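Local coordinates for protein triacylglycerol lipase (PDB 1LGY) that hydrolyses the ester bonds of triacylglycerols and their partial glycerides, with a strong preference for positions 1 and 3, releasing fatty acids, at residues T18-I23 with K138-G143; I93-S98 with H208-S213; F173-P178 with L258-I263; E222-S227 with N231-T236. All coordinates share one frame; numbering follows the deposited sequence.

Interaction 1: T18-I23 with K138-G143; sequences TKYAGI and KVIVTG
Tyr-20 reaches from helix 11-26 across the branched end of Ile-140, the two side chains crossing at about a right angle. This is helix-on-sheet packing inside the alpha/beta-hydrolase fold: the helix segment 18-23 lies over the strand 138-143, their axes 7.8 Å apart and inclined at 65°, and all four touching residues are buried. Both branches of the isoleucine are used. Ile-140 CG2 lies obliquely against the ring, 3.7 Å from Tyr-20 CE1, while Ile-140 CD1 follows the ring outward to the hydroxyl, a close and perhaps overshort contact at 3.0 Å from Tyr-20 OH. The torsion of Tyr-20 (chi1 -66°) turns the ring away from its own carbonyl carbon and down onto the strand.

One helical turn on, Ile-23 drops its CG2 methyl to 4.0 Å from Thr-142 CG2. The same strand reaches the nucleophile elbow just beyond, and the Thr-142 side chain lies about 11 Å from that of Ser-145. The threonine splits its duties: its methyl packs under the helix, whereas its hydroxyl OG1, held anti to the backbone N (chi1 -158°), is hydrogen-bonded to Phe-173 O on the adjacent strand. One water bridges the two segments, donating to Thr-142 OG1 at 2.9 Å and more weakly to Tyr-20 O.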
loop_
_atom_site.group_PDB
_atom_site.type_symbol
_atom_site.label_atom_id
_atom_site.label_comp_id
_atom_site.label_asym_id
_atom_site.label_seq_id
_atom_site.Cartn_x
_atom_site.Cartn_y
_atom_site.Cartn_z
ATOM N N THR A 18 -12.508 1.128 3.215
ATOM C CA THR A 18 -13.005 1.298 1.872
ATOM C C THR A 18 -12.497 2.614 1.335
ATOM O O THR A 18 -12.158 2.681 0.157
ATOM C CB THR A 18 -14.511 1.311 1.780
ATOM O OG1 THR A 18 -14.967 0.114 2.376
ATOM C CG2 THR A 18 -15.014 1.301 0.321
ATOM N N LYS A 19 -12.360 3.633 2.204
ATOM C CA LYS A 19 -11.917 4.965 1.825
ATOM C C LYS A 19 -10.561 4.875 1.207
ATOM O O LYS A 19 -10.310 5.536 0.209
ATOM C CB LYS A 19 -11.847 5.900 3.043
ATOM C CG LYS A 19 -11.208 7.242 2.802
ATOM C CD LYS A 19 -11.677 8.086 3.945
ATOM C CE LYS A 19 -11.345 9.555 3.705
ATOM N NZ LYS A 19 -10.138 9.917 4.422
ATOM N N TYR A 20 -9.717 4.008 1.767
ATOM C CA TYR A 20 -8.383 3.880 1.260
ATOM C C TYR A 20 -8.226 2.985 0.069
ATOM O O TYR A 20 -7.290 3.195 -0.703
ATOM C CB TYR A 20 -7.509 3.435 2.380
ATOM C CG TYR A 20 -7.456 4.549 3.401
ATOM C CD1 TYR A 20 -7.030 5.816 3.027
ATOM C CD2 TYR A 20 -7.872 4.319 4.691
ATOM C CE1 TYR A 20 -7.026 6.865 3.932
ATOM C CE2 TYR A 20 -7.865 5.356 5.604
ATOM C CZ TYR A 20 -7.446 6.618 5.211
ATOM O OH TYR A 20 -7.469 7.660 6.120
ATOM N N ALA A 21 -9.110 2.016 -0.152
ATOM C CA ALA A 21 -9.055 1.261 -1.362
ATOM C C ALA A 21 -9.438 2.201 -2.495
ATOM O O ALA A 21 -8.757 2.278 -3.509
ATOM C CB ALA A 21 -10.027 0.153 -1.242
ATOM N N GLY A 22 -10.456 3.048 -2.291
ATOM C CA GLY A 22 -10.886 4.062 -3.257
ATOM C C GLY A 22 -9.814 5.085 -3.639
ATOM O O GLY A 22 -9.762 5.510 -4.800
ATOM N N ILE A 23 -8.929 5.470 -2.716
ATOM C CA ILE A 23 -7.869 6.392 -3.027
ATOM C C ILE A 23 -6.808 5.622 -3.765
ATOM O O ILE A 23 -6.386 6.071 -4.819
ATOM C CB ILE A 23 -7.310 7.002 -1.733
ATOM C CG1 ILE A 23 -8.435 7.841 -1.058
ATOM C CG2 ILE A 23 -6.102 7.863 -2.061
ATOM C CD1 ILE A 23 -8.096 8.773 0.129
ATOM N N LYS A 138 -1.311 15.009 8.893
ATOM C CA LYS A 138 -0.829 13.645 8.917
ATOM C C LYS A 138 -0.588 13.115 7.501
ATOM O O LYS A 138 -1.228 13.534 6.545
ATOM C CB LYS A 138 -1.818 12.680 9.602
ATOM C CG LYS A 138 -3.102 13.271 10.195
ATOM C CD LYS A 138 -4.096 12.162 10.567
ATOM C CE LYS A 138 -3.572 11.462 11.841
ATOM N NZ LYS A 138 -3.593 12.301 13.044
ATOM N N VAL A 139 0.300 12.127 7.371
ATOM C CA VAL A 139 0.655 11.544 6.098
ATOM C C VAL A 139 0.040 10.168 5.981
ATOM O O VAL A 139 0.300 9.277 6.787
ATOM C CB VAL A 139 2.155 11.433 5.981
ATOM C CG1 VAL A 139 2.491 11.145 4.520
ATOM C CG2 VAL A 139 2.838 12.701 6.433
ATOM N N ILE A 140 -0.867 9.942 5.057
ATOM C CA ILE A 140 -1.331 8.567 4.845
ATOM C C ILE A 140 -0.665 7.994 3.623
ATOM O O ILE A 140 -0.750 8.652 2.617
ATOM C CB ILE A 140 -2.820 8.572 4.676
ATOM C CG1 ILE A 140 -3.325 9.039 6.058
ATOM C CG2 ILE A 140 -3.354 7.266 4.159
ATOM C CD1 ILE A 140 -4.809 9.012 6.412
ATOM N N VAL A 141 -0.018 6.820 3.615
ATOM C CA VAL A 141 0.638 6.270 2.414
ATOM C C VAL A 141 -0.215 5.138 1.922
ATOM O O VAL A 141 -0.666 4.341 2.742
ATOM C CB VAL A 141 2.026 5.723 2.725
ATOM C CG1 VAL A 141 2.716 5.388 1.422
ATOM C CG2 VAL A 141 2.837 6.762 3.535
ATOM N N THR A 142 -0.465 5.005 0.637
ATOM C CA THR A 142 -1.339 3.928 0.225
ATOM C C THR A 142 -1.117 3.431 -1.184
ATOM O O THR A 142 -0.499 4.110 -1.998
ATOM C CB THR A 142 -2.795 4.410 0.428
ATOM O OG1 THR A 142 -3.537 3.211 0.519
ATOM C CG2 THR A 142 -3.390 5.232 -0.664
ATOM N N GLY A 143 -1.609 2.217 -1.449
ATOM C CA GLY A 143 -1.548 1.670 -2.787
ATOM C C GLY A 143 -2.170 0.286 -2.891
ATOM O O GLY A 143 -2.451 -0.394 -1.918
HETATM O O HOH W 1 -5.307 0.925 0.180
#

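Interaction 2: I93-S98 with H208-S213; sequences IVFNFS and HVPPQS
An inverse gamma turn centred on Phe-95 presents its ring to a Val-Pro-Pro loop in which the Val-209 to Pro-210 peptide is cis. The turn follows the short helix 87-91, which, as in related fungal class 3 lipases, is probably part of the lid; the prolines lie in the loop between strands 196-201 and 221-227 of the alpha/beta-hydrolase core. The contact is therefore a meeting of two loops not far from the catalytic triad, and it is made by apolar groups alone.

One face of the Phe-95 ring receives both prolines as CH-pi partners. Pro-211 CD stands 3.8 Å from the ring centroid and 21° off the normal, shifted toward the rim on the CE2 side. Pro-210 CA is a little farther, 4.2 Å from the same centroid, while its CB comes down on the other side of the ring's long axis, 3.6 Å from Phe-95 CD1. Val-209 meets the far end of the ring: its CG1, anti to the backbone N (chi1 -164°), approaches CE1 and CZ obliquely. With valine and two prolines in a row, the loop offers the phenylalanine a stiff apolar surface.

Beyond the pair, Phe-214 meets the Phe-95 ring edge-to-face, and Arg-179 NH1 donates to Pro-210 O, tying the loop to the segment that follows strand 170-175. The Val-209 side chain lies about 8 Å from that of Asp-204. Val-209 comes closest to the aromatic ring through CG1, 3.5 Å from Phe-95 CE1.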
loop_
_atom_site.group_PDB
_atom_site.type_symbol
_atom_site.label_atom_id
_atom_site.label_comp_id
_atom_site.label_asym_id
_atom_site.label_seq_id
_atom_site.Cartn_x
_atom_site.Cartn_y
_atom_site.Cartn_z
ATOM N N ILE A 93 8.057 -12.467 -12.199
ATOM C CA ILE A 93 8.733 -11.886 -11.028
ATOM C C ILE A 93 9.983 -12.709 -10.657
ATOM O O ILE A 93 10.149 -13.812 -11.176
ATOM C CB ILE A 93 7.603 -11.811 -9.941
ATOM C CG1 ILE A 93 8.024 -11.118 -8.662
ATOM C CG2 ILE A 93 7.224 -13.219 -9.614
ATOM C CD1 ILE A 93 6.800 -10.949 -7.763
ATOM N N VAL A 94 10.951 -12.224 -9.876
ATOM C CA VAL A 94 12.053 -13.074 -9.404
ATOM C C VAL A 94 11.959 -13.048 -7.883
ATOM O O VAL A 94 11.836 -11.964 -7.325
ATOM C CB VAL A 94 13.414 -12.535 -9.814
ATOM C CG1 VAL A 94 14.484 -13.499 -9.393
ATOM C CG2 VAL A 94 13.516 -12.441 -11.302
ATOM N N PHE A 95 11.996 -14.182 -7.171
ATOM C CA PHE A 95 11.856 -14.166 -5.731
ATOM C C PHE A 95 13.245 -14.208 -5.107
ATOM O O PHE A 95 13.600 -15.106 -4.338
ATOM C CB PHE A 95 11.088 -15.351 -5.232
ATOM C CG PHE A 95 9.705 -15.594 -5.824
ATOM C CD1 PHE A 95 8.844 -14.532 -6.163
ATOM C CD2 PHE A 95 9.293 -16.915 -6.001
ATOM C CE1 PHE A 95 7.577 -14.828 -6.674
ATOM C CE2 PHE A 95 8.028 -17.198 -6.506
ATOM C CZ PHE A 95 7.165 -16.156 -6.845
ATOM N N ASN A 96 14.052 -13.204 -5.454
ATOM C CA ASN A 96 15.344 -13.027 -4.874
ATOM C C ASN A 96 15.403 -11.795 -3.960
ATOM O O ASN A 96 14.544 -10.930 -4.013
ATOM C CB ASN A 96 16.334 -12.900 -5.964
ATOM C CG ASN A 96 16.185 -11.684 -6.844
ATOM O OD1 ASN A 96 17.193 -11.214 -7.364
ATOM N ND2 ASN A 96 15.007 -11.112 -7.090
ATOM N N PHE A 97 16.420 -11.660 -3.113
ATOM C CA PHE A 97 16.476 -10.587 -2.132
ATOM C C PHE A 97 17.593 -9.589 -2.304
ATOM O O PHE A 97 18.589 -9.872 -2.962
ATOM C CB PHE A 97 16.660 -11.148 -0.761
ATOM C CG PHE A 97 15.500 -11.842 -0.079
ATOM C CD1 PHE A 97 14.556 -11.061 0.590
ATOM C CD2 PHE A 97 15.417 -13.229 -0.063
ATOM C CE1 PHE A 97 13.512 -11.663 1.288
ATOM C CE2 PHE A 97 14.389 -13.824 0.628
ATOM C CZ PHE A 97 13.444 -13.046 1.299
ATOM N N SER A 98 17.432 -8.416 -1.680
ATOM C CA SER A 98 18.492 -7.411 -1.511
ATOM C C SER A 98 18.537 -7.096 -0.016
ATOM O O SER A 98 17.588 -7.325 0.746
ATOM C CB SER A 98 18.220 -6.077 -2.171
ATOM O OG SER A 98 18.360 -6.125 -3.586
ATOM N N HIS A 208 -0.109 -13.440 -1.461
ATOM C CA HIS A 208 0.447 -14.757 -1.279
ATOM C C HIS A 208 1.737 -14.969 -2.040
ATOM O O HIS A 208 2.362 -16.024 -1.939
ATOM C CB HIS A 208 -0.633 -15.749 -1.687
ATOM C CG HIS A 208 -1.813 -15.680 -0.721
ATOM N ND1 HIS A 208 -1.768 -15.869 0.607
ATOM C CD2 HIS A 208 -3.114 -15.407 -1.074
ATOM C CE1 HIS A 208 -2.992 -15.719 1.072
ATOM N NE2 HIS A 208 -3.780 -15.447 0.049
ATOM N N VAL A 209 2.193 -13.939 -2.766
ATOM C CA VAL A 209 3.422 -13.980 -3.554
ATOM C C VAL A 209 4.355 -12.868 -3.083
ATOM O O VAL A 209 3.830 -11.831 -2.680
ATOM C CB VAL A 209 3.093 -13.761 -5.017
ATOM C CG1 VAL A 209 4.264 -14.198 -5.813
ATOM C CG2 VAL A 209 1.878 -14.575 -5.465
ATOM N N PRO A 210 5.697 -12.919 -3.024
ATOM C CA PRO A 210 6.561 -14.099 -3.011
ATOM C C PRO A 210 6.215 -15.089 -1.907
ATOM O O PRO A 210 5.778 -14.646 -0.856
ATOM C CB PRO A 210 7.901 -13.481 -2.870
ATOM C CG PRO A 210 7.771 -12.138 -3.508
ATOM C CD PRO A 210 6.513 -11.718 -2.871
ATOM N N PRO A 211 6.278 -16.407 -2.006
ATOM C CA PRO A 211 5.727 -17.265 -0.944
ATOM C C PRO A 211 6.582 -17.451 0.324
ATOM O O PRO A 211 7.744 -17.004 0.404
ATOM C CB PRO A 211 5.392 -18.558 -1.712
ATOM C CG PRO A 211 6.242 -18.561 -2.980
ATOM C CD PRO A 211 6.528 -17.097 -3.277
ATOM N N GLN A 212 6.005 -18.006 1.408
ATOM C CA GLN A 212 6.824 -18.213 2.610
ATOM C C GLN A 212 7.916 -19.268 2.404
ATOM O O GLN A 212 8.918 -19.265 3.124
ATOM C CB GLN A 212 5.996 -18.657 3.775
ATOM C CG GLN A 212 5.030 -17.559 4.108
ATOM C CD GLN A 212 4.431 -17.567 5.493
ATOM O OE1 GLN A 212 3.895 -16.556 5.961
ATOM N NE2 GLN A 212 4.484 -18.666 6.223
ATOM N N SER A 213 7.789 -20.175 1.417
ATOM C CA SER A 213 8.839 -21.136 1.214
ATOM C C SER A 213 10.124 -20.450 0.800
ATOM O O SER A 213 11.183 -20.898 1.227
ATOM C CB SER A 213 8.385 -22.168 0.190
ATOM O OG SER A 213 8.150 -21.597 -1.064
#

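Interaction 3: F173-P178 with L258-I263; sequences FTVGGP and LSYFDI
Val-175 lays its CB over one face of the Tyr-260 ring, 3.8 Å from the centroid and 18° off the normal, a CH-pi contact displaced toward the CD2-CE2 rim. Val-175 CG1 adds a second touch, 3.7 Å from Tyr-260 CD2. The two side chains slide past each other in opposite directions, and the phenol end comes to lie by the bare backbone of Gly-176. There Tyr-260 OH lies 3.3 Å from Gly-176 CA; the glycine N is also near, but its angle is too poor for a hydrogen bond. The hydroxyl is instead hydrogen-bonded to Asp-204 OD2.

Behind the ring, a type I' turn from Tyr-260 to Ile-263 holds the tyrosine at the start of a tight two-residue hairpin, closed by Tyr-260 N to Ile-263 O at 3.2 Å and Ile-263 N to Tyr-260 O at 3.1 Å. Val-175 ends a central strand, and its side chain also touches Ala-21 of helix 11-26. Tyr-260 is thus a second-shell residue that probably helps to orient the acid of the Ser-145, His-257, Asp-204 catalytic triad in this alpha/beta hydrolase.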
loop_
_atom_site.group_PDB
_atom_site.type_symbol
_atom_site.label_atom_id
_atom_site.label_comp_id
_atom_site.label_asym_id
_atom_site.label_seq_id
_atom_site.Cartn_x
_atom_site.Cartn_y
_atom_site.Cartn_z
ATOM N N PHE A 173 -1.597 2.159 4.466
ATOM C CA PHE A 173 -2.727 1.289 4.150
ATOM C C PHE A 173 -2.522 0.565 2.849
ATOM O O PHE A 173 -2.172 1.261 1.905
ATOM C CB PHE A 173 -3.987 2.084 4.004
ATOM C CG PHE A 173 -4.625 2.441 5.326
ATOM C CD1 PHE A 173 -4.163 3.533 6.064
ATOM C CD2 PHE A 173 -5.726 1.723 5.770
ATOM C CE1 PHE A 173 -4.818 3.904 7.249
ATOM C CE2 PHE A 173 -6.367 2.098 6.950
ATOM C CZ PHE A 173 -5.918 3.182 7.684
ATOM N N THR A 174 -2.656 -0.748 2.682
ATOM C CA THR A 174 -2.576 -1.280 1.328
ATOM C C THR A 174 -3.712 -2.237 1.017
ATOM O O THR A 174 -4.238 -2.890 1.900
ATOM C CB THR A 174 -1.208 -2.039 1.062
ATOM O OG1 THR A 174 -1.241 -3.262 1.787
ATOM C CG2 THR A 174 0.025 -1.287 1.513
ATOM N N VAL A 175 -4.193 -2.325 -0.207
ATOM C CA VAL A 175 -5.129 -3.387 -0.569
ATOM C C VAL A 175 -4.399 -4.258 -1.610
ATOM O O VAL A 175 -3.735 -3.683 -2.429
ATOM C CB VAL A 175 -6.474 -2.857 -1.199
ATOM C CG1 VAL A 175 -7.306 -2.175 -0.152
ATOM C CG2 VAL A 175 -6.222 -1.857 -2.295
ATOM N N GLY A 176 -4.400 -5.600 -1.624
ATOM C CA GLY A 176 -3.736 -6.400 -2.669
ATOM C C GLY A 176 -2.211 -6.482 -2.572
ATOM O O GLY A 176 -1.563 -7.041 -3.447
ATOM N N GLY A 177 -1.586 -5.993 -1.501
ATOM C CA GLY A 177 -0.144 -5.936 -1.396
ATOM C C GLY A 177 0.574 -7.280 -1.391
ATOM O O GLY A 177 0.210 -8.172 -0.641
ATOM N N PRO A 178 1.612 -7.465 -2.207
ATOM C CA PRO A 178 2.557 -8.557 -2.119
ATOM C C PRO A 178 3.420 -8.482 -0.898
ATOM O O PRO A 178 3.582 -7.407 -0.308
ATOM C CB PRO A 178 3.392 -8.456 -3.372
ATOM C CG PRO A 178 3.367 -7.002 -3.720
ATOM C CD PRO A 178 1.905 -6.678 -3.408
ATOM N N LEU A 258 -8.725 -7.679 -8.678
ATOM C CA LEU A 258 -9.291 -6.627 -9.509
ATOM C C LEU A 258 -10.454 -5.803 -9.006
ATOM O O LEU A 258 -10.902 -4.970 -9.768
ATOM C CB LEU A 258 -9.682 -7.233 -10.859
ATOM C CG LEU A 258 -8.651 -7.300 -12.032
ATOM C CD1 LEU A 258 -7.279 -7.733 -11.563
ATOM C CD2 LEU A 258 -9.132 -8.311 -13.048
ATOM N N SER A 259 -10.959 -6.011 -7.801
ATOM C CA SER A 259 -11.968 -5.144 -7.223
ATOM C C SER A 259 -11.901 -5.254 -5.724
ATOM O O SER A 259 -11.613 -6.328 -5.263
ATOM C CB SER A 259 -13.363 -5.531 -7.655
ATOM O OG SER A 259 -13.425 -6.952 -7.711
ATOM N N TYR A 260 -12.065 -4.193 -4.929
ATOM C CA TYR A 260 -11.957 -4.281 -3.484
ATOM C C TYR A 260 -13.116 -3.496 -3.007
ATOM O O TYR A 260 -13.169 -2.317 -3.314
ATOM C CB TYR A 260 -10.746 -3.588 -2.885
ATOM C CG TYR A 260 -9.664 -4.613 -2.656
ATOM C CD1 TYR A 260 -9.032 -5.183 -3.765
ATOM C CD2 TYR A 260 -9.334 -5.027 -1.357
ATOM C CE1 TYR A 260 -8.073 -6.176 -3.591
ATOM C CE2 TYR A 260 -8.370 -6.018 -1.179
ATOM C CZ TYR A 260 -7.765 -6.571 -2.310
ATOM O OH TYR A 260 -6.846 -7.544 -2.188
ATOM N N PHE A 261 -14.013 -4.140 -2.266
ATOM C CA PHE A 261 -15.204 -3.511 -1.743
ATOM C C PHE A 261 -15.985 -2.884 -2.910
ATOM O O PHE A 261 -16.504 -1.760 -2.804
ATOM C CB PHE A 261 -14.850 -2.412 -0.763
ATOM C CG PHE A 261 -13.904 -2.727 0.363
ATOM C CD1 PHE A 261 -14.342 -3.465 1.457
ATOM C CD2 PHE A 261 -12.605 -2.212 0.324
ATOM C CE1 PHE A 261 -13.468 -3.677 2.520
ATOM C CE2 PHE A 261 -11.747 -2.439 1.394
ATOM C CZ PHE A 261 -12.171 -3.169 2.496
ATOM N N ASP A 262 -15.934 -3.619 -4.044
ATOM C CA ASP A 262 -16.528 -3.247 -5.312
ATOM C C ASP A 262 -16.056 -2.025 -6.088
ATOM O O ASP A 262 -16.739 -1.508 -6.985
ATOM C CB ASP A 262 -18.032 -3.157 -5.101
ATOM C CG ASP A 262 -18.594 -4.534 -4.863
ATOM O OD1 ASP A 262 -18.260 -5.456 -5.615
ATOM O OD2 ASP A 262 -19.356 -4.687 -3.911
ATOM N N ILE A 263 -14.841 -1.558 -5.785
ATOM C CA ILE A 263 -14.228 -0.439 -6.494
ATOM C C ILE A 263 -13.278 -1.065 -7.522
ATOM O O ILE A 263 -12.512 -1.946 -7.111
ATOM C CB ILE A 263 -13.463 0.435 -5.487
ATOM C CG1 ILE A 263 -14.368 1.044 -4.442
ATOM C CG2 ILE A 263 -12.801 1.542 -6.278
ATOM C CD1 ILE A 263 -13.668 1.651 -3.222
#

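Interaction 4: E222-S227 with N231-T236; sequences ESWIKS and NVQICT
Gln-233 rises from the face of the hairpin of strands 221-227 and 231-235 that also carries Trp-224, and lies beside that residue and Lys-226. Its CB already touches the lysine, 3.9 Å from Lys-226 CE. With CG anti to the backbone N (chi1 151°) and the chain extended beyond it, the amide is carried alongside the indole and pointed the same way. At the tip the two amide atoms part company. Gln-233 OE1 accepts a hydrogen bond from Lys-226 NZ at 3.1 Å, the ammonium standing 41° out of the carbonyl plane. Gln-233 NE2 comes up to the edge of the indole, near its plane and 3.5 Å from Trp-224 CE3, with ring and amide planes 62° apart. Lys-226 also lays its CG over one indole face, so the ring is bordered by two neighbours that are themselves hydrogen-bonded to each other.

Underneath, Trp-224 and Gln-233 form a hydrogen-bonded antiparallel pair: Trp-224 N reaches Gln-233 O at 2.9 Å, and Gln-233 N returns to Trp-224 O at 3.0 Å. Farther along, Cys-235 N donates to Glu-222 O at 2.8 Å, and Cys-235 is joined by a disulfide to Cys-244. The hairpin lies near one end of the large mixed sheet, with strand 196-201 beside 221-227 and strand 6-8 beside 231-235, while helix 11-26 packs on the face bearing Ser-223 and Ile-234.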
loop_
_atom_site.group_PDB
_atom_site.type_symbol
_atom_site.label_atom_id
_atom_site.label_comp_id
_atom_site.label_asym_id
_atom_site.label_seq_id
_atom_site.Cartn_x
_atom_site.Cartn_y
_atom_site.Cartn_z
ATOM N N GLU A 222 -4.049 -7.821 9.247
ATOM C CA GLU A 222 -4.764 -8.285 8.114
ATOM C C GLU A 222 -6.244 -8.191 8.322
ATOM O O GLU A 222 -6.721 -8.630 9.362
ATOM C CB GLU A 222 -4.270 -9.689 7.892
ATOM C CG GLU A 222 -5.211 -10.451 7.052
ATOM C CD GLU A 222 -4.739 -11.699 6.381
ATOM O OE1 GLU A 222 -3.729 -12.340 6.693
ATOM O OE2 GLU A 222 -5.490 -12.041 5.501
ATOM N N SER A 223 -6.903 -7.632 7.284
ATOM C CA SER A 223 -8.343 -7.502 7.209
ATOM C C SER A 223 -8.785 -8.124 5.896
ATOM O O SER A 223 -8.554 -7.597 4.820
ATOM C CB SER A 223 -8.700 -6.029 7.291
ATOM O OG SER A 223 -7.948 -5.179 6.434
ATOM N N TRP A 224 -9.392 -9.303 6.002
ATOM C CA TRP A 224 -9.822 -10.135 4.896
ATOM C C TRP A 224 -11.301 -10.002 4.563
ATOM O O TRP A 224 -12.179 -10.267 5.378
ATOM C CB TRP A 224 -9.497 -11.557 5.264
ATOM C CG TRP A 224 -9.658 -12.636 4.186
ATOM C CD1 TRP A 224 -9.472 -12.411 2.841
ATOM C CD2 TRP A 224 -9.974 -13.959 4.440
ATOM N NE1 TRP A 224 -9.665 -13.570 2.259
ATOM C CE2 TRP A 224 -9.963 -14.517 3.161
ATOM C CE3 TRP A 224 -10.252 -14.767 5.553
ATOM C CZ2 TRP A 224 -10.233 -15.870 2.997
ATOM C CZ3 TRP A 224 -10.517 -16.130 5.383
ATOM C CH2 TRP A 224 -10.504 -16.677 4.101
ATOM N N ILE A 225 -11.578 -9.591 3.335
ATOM C CA ILE A 225 -12.941 -9.496 2.827
ATOM C C ILE A 225 -13.328 -10.933 2.523
ATOM O O ILE A 225 -12.882 -11.433 1.502
ATOM C CB ILE A 225 -12.975 -8.657 1.519
ATOM C CG1 ILE A 225 -12.275 -7.318 1.731
ATOM C CG2 ILE A 225 -14.427 -8.447 1.091
ATOM C CD1 ILE A 225 -12.039 -6.555 0.431
ATOM N N LYS A 226 -14.043 -11.697 3.348
ATOM C CA LYS A 226 -14.446 -13.072 3.025
ATOM C C LYS A 226 -15.583 -13.244 2.031
ATOM O O LYS A 226 -15.556 -14.138 1.179
ATOM C CB LYS A 226 -14.871 -13.832 4.269
ATOM C CG LYS A 226 -13.751 -14.385 5.121
ATOM C CD LYS A 226 -14.250 -15.331 6.221
ATOM C CE LYS A 226 -14.959 -14.596 7.350
ATOM N NZ LYS A 226 -15.495 -15.564 8.300
ATOM N N SER A 227 -16.617 -12.419 2.175
ATOM C CA SER A 227 -17.797 -12.534 1.336
ATOM C C SER A 227 -18.309 -11.155 1.017
ATOM O O SER A 227 -18.869 -10.413 1.842
ATOM C CB SER A 227 -18.973 -13.281 2.012
ATOM O OG SER A 227 -18.769 -14.614 2.495
ATOM N N ASN A 231 -18.220 -8.468 4.782
ATOM C CA ASN A 231 -17.830 -9.592 5.578
ATOM C C ASN A 231 -16.299 -9.604 5.595
ATOM O O ASN A 231 -15.606 -10.210 4.789
ATOM C CB ASN A 231 -18.501 -10.806 4.935
ATOM C CG ASN A 231 -18.622 -12.045 5.822
ATOM O OD1 ASN A 231 -18.665 -13.186 5.324
ATOM N ND2 ASN A 231 -18.678 -11.850 7.149
ATOM N N VAL A 232 -15.773 -8.821 6.545
ATOM C CA VAL A 232 -14.349 -8.630 6.763
ATOM C C VAL A 232 -13.884 -9.157 8.135
ATOM O O VAL A 232 -14.122 -8.587 9.211
ATOM C CB VAL A 232 -14.086 -7.135 6.617
ATOM C CG1 VAL A 232 -12.623 -6.879 6.855
ATOM C CG2 VAL A 232 -14.561 -6.646 5.252
ATOM N N GLN A 233 -13.151 -10.250 8.181
ATOM C CA GLN A 233 -12.590 -10.728 9.425
ATOM C C GLN A 233 -11.238 -10.070 9.571
ATOM O O GLN A 233 -10.578 -9.798 8.566
ATOM C CB GLN A 233 -12.534 -12.163 9.243
ATOM C CG GLN A 233 -11.493 -12.958 9.928
ATOM C CD GLN A 233 -11.738 -14.422 9.562
ATOM O OE1 GLN A 233 -12.833 -14.965 9.790
ATOM N NE2 GLN A 233 -10.739 -15.090 8.981
ATOM N N ILE A 234 -10.827 -9.805 10.812
ATOM C CA ILE A 234 -9.562 -9.154 11.093
ATOM C C ILE A 234 -8.715 -10.121 11.866
ATOM O O ILE A 234 -9.177 -10.586 12.895
ATOM C CB ILE A 234 -9.723 -7.918 11.955
ATOM C CG1 ILE A 234 -10.579 -6.897 11.256
ATOM C CG2 ILE A 234 -8.338 -7.339 12.256
ATOM C CD1 ILE A 234 -10.557 -5.488 11.915
ATOM N N CYS A 235 -7.529 -10.463 11.359
ATOM C CA CYS A 235 -6.559 -11.223 12.083
ATOM C C CYS A 235 -5.652 -10.174 12.679
ATOM O O CYS A 235 -4.630 -9.736 12.145
ATOM C CB CYS A 235 -5.803 -12.095 11.159
ATOM S SG CYS A 235 -6.598 -13.678 10.866
ATOM N N THR A 236 -6.057 -9.797 13.880
ATOM C CA THR A 236 -5.403 -8.765 14.649
ATOM C C THR A 236 -3.945 -8.949 15.049
ATOM O O THR A 236 -3.390 -7.994 15.608
ATOM C CB THR A 236 -6.241 -8.505 15.921
ATOM O OG1 THR A 236 -6.077 -9.659 16.743
ATOM C CG2 THR A 236 -7.708 -8.206 15.623
#

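Overall arrangement
Interactions 1, 3 and 4 all reach the one large sheet. Interactions 1 and 3 use neighbouring strands, their centres 11 Å apart, and meet directly where Val-141 O lies 2.9 Å from Phe-173 N, a probable hydrogen bond, and where the rings of Tyr-20 and Phe-173 touch. Interaction 4 is nested in the chain loop closed by interaction 3 and packs on it through Ile-225 CD1, 3.6 Å from Tyr-260 CD2. Interaction 2 stands apart, about 25 Å between centres from interaction 1, yet Val-209 O touches Pro-178 CB of interaction 3. The triad is closest to interaction 3: the Tyr-260 side chain is about 3 Å from that of Asp-204, against about 7 Å for Trp-224 and 8 Å for Val-209.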